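Local coordinates for protein beta-1,4-exocellulase (Thermobifida fusca, PDB 4B4H) that probably hydrolyses the beta-1,4 links of cellulose as a cellobiohydrolase, this chain being its family 6 catalytic domain, at residues 29-34 with 332-337. Residues are numbered along the deposited sequence; the frame is centred on the assembly and turned at random. Where two conformers were deposited one is given.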
ATOM      1  N   SER A  29       4.712  23.408   2.824  1.00 12.81           N
ATOM      2  CA  SER A  29       4.503  23.844   1.440  1.00 12.62           C
ATOM      3  C   SER A  29       5.431  23.131   0.457  1.00 12.62           C
ATOM      4  O   SER A  29       5.077  22.954  -0.714  1.00 12.82           O
ATOM      5  CB  SER A  29       4.617  25.367   1.298  1.00 12.51           C
ATOM      6  OG  SER A  29       5.964  25.787   1.450  1.00 12.80           O
ATOM      7  N   ALA A  30       6.597  22.708   0.952  1.00 13.06           N
ATOM      8  CA  ALA A  30       7.617  22.017   0.157  1.00 13.34           C
ATOM      9  C   ALA A  30       7.099  20.729  -0.479  1.00 13.74           C
ATOM     10  O   ALA A  30       7.590  20.298  -1.521  1.00 14.16           O
ATOM     11  CB  ALA A  30       8.834  21.719   1.014  1.00 13.81           C
ATOM     12  N   VAL A  31       6.106  20.125   0.155  1.00 13.31           N
ATOM     13  CA  VAL A  31       5.521  18.894  -0.368  1.00 13.25           C
ATOM     14  C   VAL A  31       4.028  18.994  -0.626  1.00 13.14           C
ATOM     15  O   VAL A  31       3.427  18.029  -1.056  1.00 12.29           O
ATOM     16  CB  VAL A  31       5.805  17.675   0.541  1.00 13.55           C
ATOM     17  CG1 VAL A  31       7.282  17.321   0.516  1.00 14.19           C
ATOM     18  CG2 VAL A  31       5.329  17.928   1.964  1.00 13.44           C
ATOM     19  N   ALA A  32       3.432  20.165  -0.409  1.00 12.77           N
ATOM     20  CA  ALA A  32       1.977  20.272  -0.536  1.00 12.76           C
ATOM     21  C   ALA A  32       1.468  20.153  -1.974  1.00 12.49           C
ATOM     22  O   ALA A  32       0.270  19.987  -2.180  1.00 12.42           O
ATOM     23  CB  ALA A  32       1.462  21.539   0.119  1.00 12.88           C
ATOM     24  N   ASN A  33       2.375  20.237  -2.954  1.00 12.07           N
ATOM     25  CA  ASN A  33       2.055  20.103  -4.375  0.50 12.10           C
ATOM     26  C   ASN A  33       2.316  18.693  -4.912  1.00 11.73           C
ATOM     27  O   ASN A  33       2.367  18.489  -6.126  1.00 11.59           O
ATOM     28  CB  ASN A  33       2.876  21.105  -5.201  0.50 12.47           C
ATOM     29  CG  ASN A  33       2.600  22.548  -4.824  0.50 12.62           C
ATOM     30  OD1 ASN A  33       3.491  23.262  -4.368  0.50 12.91           O
ATOM     31  ND2 ASN A  33       1.365  22.985  -5.020  0.50 12.68           N
ATOM     32  N   GLU A  34       2.522  17.731  -4.017  1.00 11.31           N
ATOM     33  CA  GLU A  34       2.765  16.363  -4.444  1.00 10.63           C
ATOM     34  C   GLU A  34       1.430  15.669  -4.646  1.00  9.80           C
ATOM     35  O   GLU A  34       0.442  16.045  -4.017  1.00  9.55           O
ATOM     36  CB  GLU A  34       3.635  15.617  -3.435  1.00 11.25           C
ATOM     37  CG  GLU A  34       5.054  16.174  -3.333  1.00 12.07           C
ATOM     38  CD  GLU A  34       5.738  16.327  -4.686  1.00 12.70           C
ATOM     39  OE1 GLU A  34       5.796  15.357  -5.468  1.00 13.46           O
ATOM     40  OE2 GLU A  34       6.228  17.445  -4.965  1.00 14.45           O
ATOM     41  N   ALA A 332       9.886   7.309  10.841  1.00  7.93           N
ATOM     42  CA  ALA A 332       9.787   7.185   9.393  1.00  7.98           C
ATOM     43  C   ALA A 332       9.977   8.545   8.717  1.00  7.73           C
ATOM     44  O   ALA A 332       9.775   9.605   9.328  1.00  8.20           O
ATOM     45  CB  ALA A 332       8.461   6.553   8.996  1.00  8.03           C
ATOM     46  N   GLY A 333      10.382   8.532   7.454  1.00  7.63           N
ATOM     47  CA  GLY A 333      10.471   9.777   6.699  1.00  7.53           C
ATOM     48  C   GLY A 333       9.815   9.695   5.339  1.00  7.00           C
ATOM     49  O   GLY A 333       9.699   8.616   4.771  1.00  7.10           O
ATOM     50  N   LEU A 334       9.414  10.849   4.806  1.00  7.19           N
ATOM     51  CA  LEU A 334       8.906  10.910   3.435  1.00  7.19           C
ATOM     52  C   LEU A 334       9.893  10.255   2.495  1.00  7.32           C
ATOM     53  O   LEU A 334      11.097  10.443   2.629  1.00  7.03           O
ATOM     54  CB  LEU A 334       8.682  12.358   2.985  1.00  7.24           C
ATOM     55  CG  LEU A 334       7.589  13.140   3.699  1.00  7.31           C
ATOM     56  CD1 LEU A 334       7.614  14.618   3.336  1.00  7.44           C
ATOM     57  CD2 LEU A 334       6.227  12.562   3.383  1.00  7.18           C
ATOM     58  N   GLY A 335       9.382   9.478   1.549  1.00  7.34           N
ATOM     59  CA  GLY A 335      10.231   8.831   0.561  1.00  7.68           C
ATOM     60  C   GLY A 335      10.450   9.639  -0.697  1.00  7.81           C
ATOM     61  O   GLY A 335      10.089  10.824  -0.768  1.00  7.42           O
ATOM     62  N   GLU A 336      11.055   8.986  -1.688  1.00  8.52           N
ATOM     63  CA  GLU A 336      11.203   9.549  -3.029  1.00  8.92           C
ATOM     64  C   GLU A 336       9.864  10.071  -3.523  1.00  8.97           C
ATOM     65  O   GLU A 336       8.817   9.432  -3.327  1.00  8.17           O
ATOM     66  CB  GLU A 336      11.753   8.516  -4.015  1.00  9.77           C
ATOM     67  CG  GLU A 336      12.277   9.119  -5.321  1.00 10.50           C
ATOM     68  CD  GLU A 336      13.032   8.112  -6.171  1.00 10.92           C
ATOM     69  OE1 GLU A 336      13.457   7.068  -5.618  1.00 11.14           O
ATOM     70  OE2 GLU A 336      13.211   8.360  -7.396  1.00 12.11           O
ATOM     71  N   ARG A 337       9.889  11.238  -4.150  1.00  8.97           N
ATOM     72  CA  ARG A 337       8.687  11.837  -4.667  1.00  9.11           C
ATOM     73  C   ARG A 337       8.174  11.066  -5.892  1.00  8.94           C
ATOM     74  O   ARG A 337       8.932  10.357  -6.563  1.00  8.55           O
ATOM     75  CB  ARG A 337       8.911  13.331  -4.966  1.00  9.41           C
ATOM     76  CG  ARG A 337       8.507  14.252  -3.809  1.00 10.14           C
ATOM     77  CD  ARG A 337       9.279  14.001  -2.519  1.00 10.47           C
ATOM     78  NE  ARG A 337      10.601  14.622  -2.549  1.00 11.03           N
ATOM     79  CZ  ARG A 337      11.611  14.337  -1.731  1.00 11.05           C
ATOM     80  NH1 ARG A 337      11.520  13.374  -0.808  1.00 11.51           N
ATOM     81  NH2 ARG A 337      12.748  15.007  -1.874  1.00 11.12           N
TER
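E34 and R337 illustrate how oppositely charged side chains can meet without forming a salt bridge. The carboxylate of E34 lies against the aliphatic stem of R337, OE1 of E34 being 3.4 Å from CG of R337, while 5.7 Å separates that oxygen from NE of R337. The carboxylate and guanidinium planes stand 78° apart. The arginine chain, bent at chi2 (61°) and again at chi3, carries its head back over its own loop, where NH1 of R337 donates to O of G335 at 2.9 Å, from above the carbonyl plane; NH2 is taken by O of P418. With alanine at E34 the carboxylate is gone, and CB and CG of R337 would probably lose their cover from this loop, and the arginine a nearby negative charge that may help balance it. Beside this pair, V31 and L334 meet tip to tip, CG1 of V31 lying 3.9 Å from CD1 of L334. Both also pack on L413 of helix 406-414. A type I beta turn from V31 to E34, closed by N of E34 bonding to O of V31 (3.1 Å), points V31 and E34 toward the 332-337 loop. The contact thus joins the loops preceding strands 38-40 and 339-340 beside the C-terminal helix, in the distorted alpha/beta barrel characteristic of glycoside hydrolase family 6.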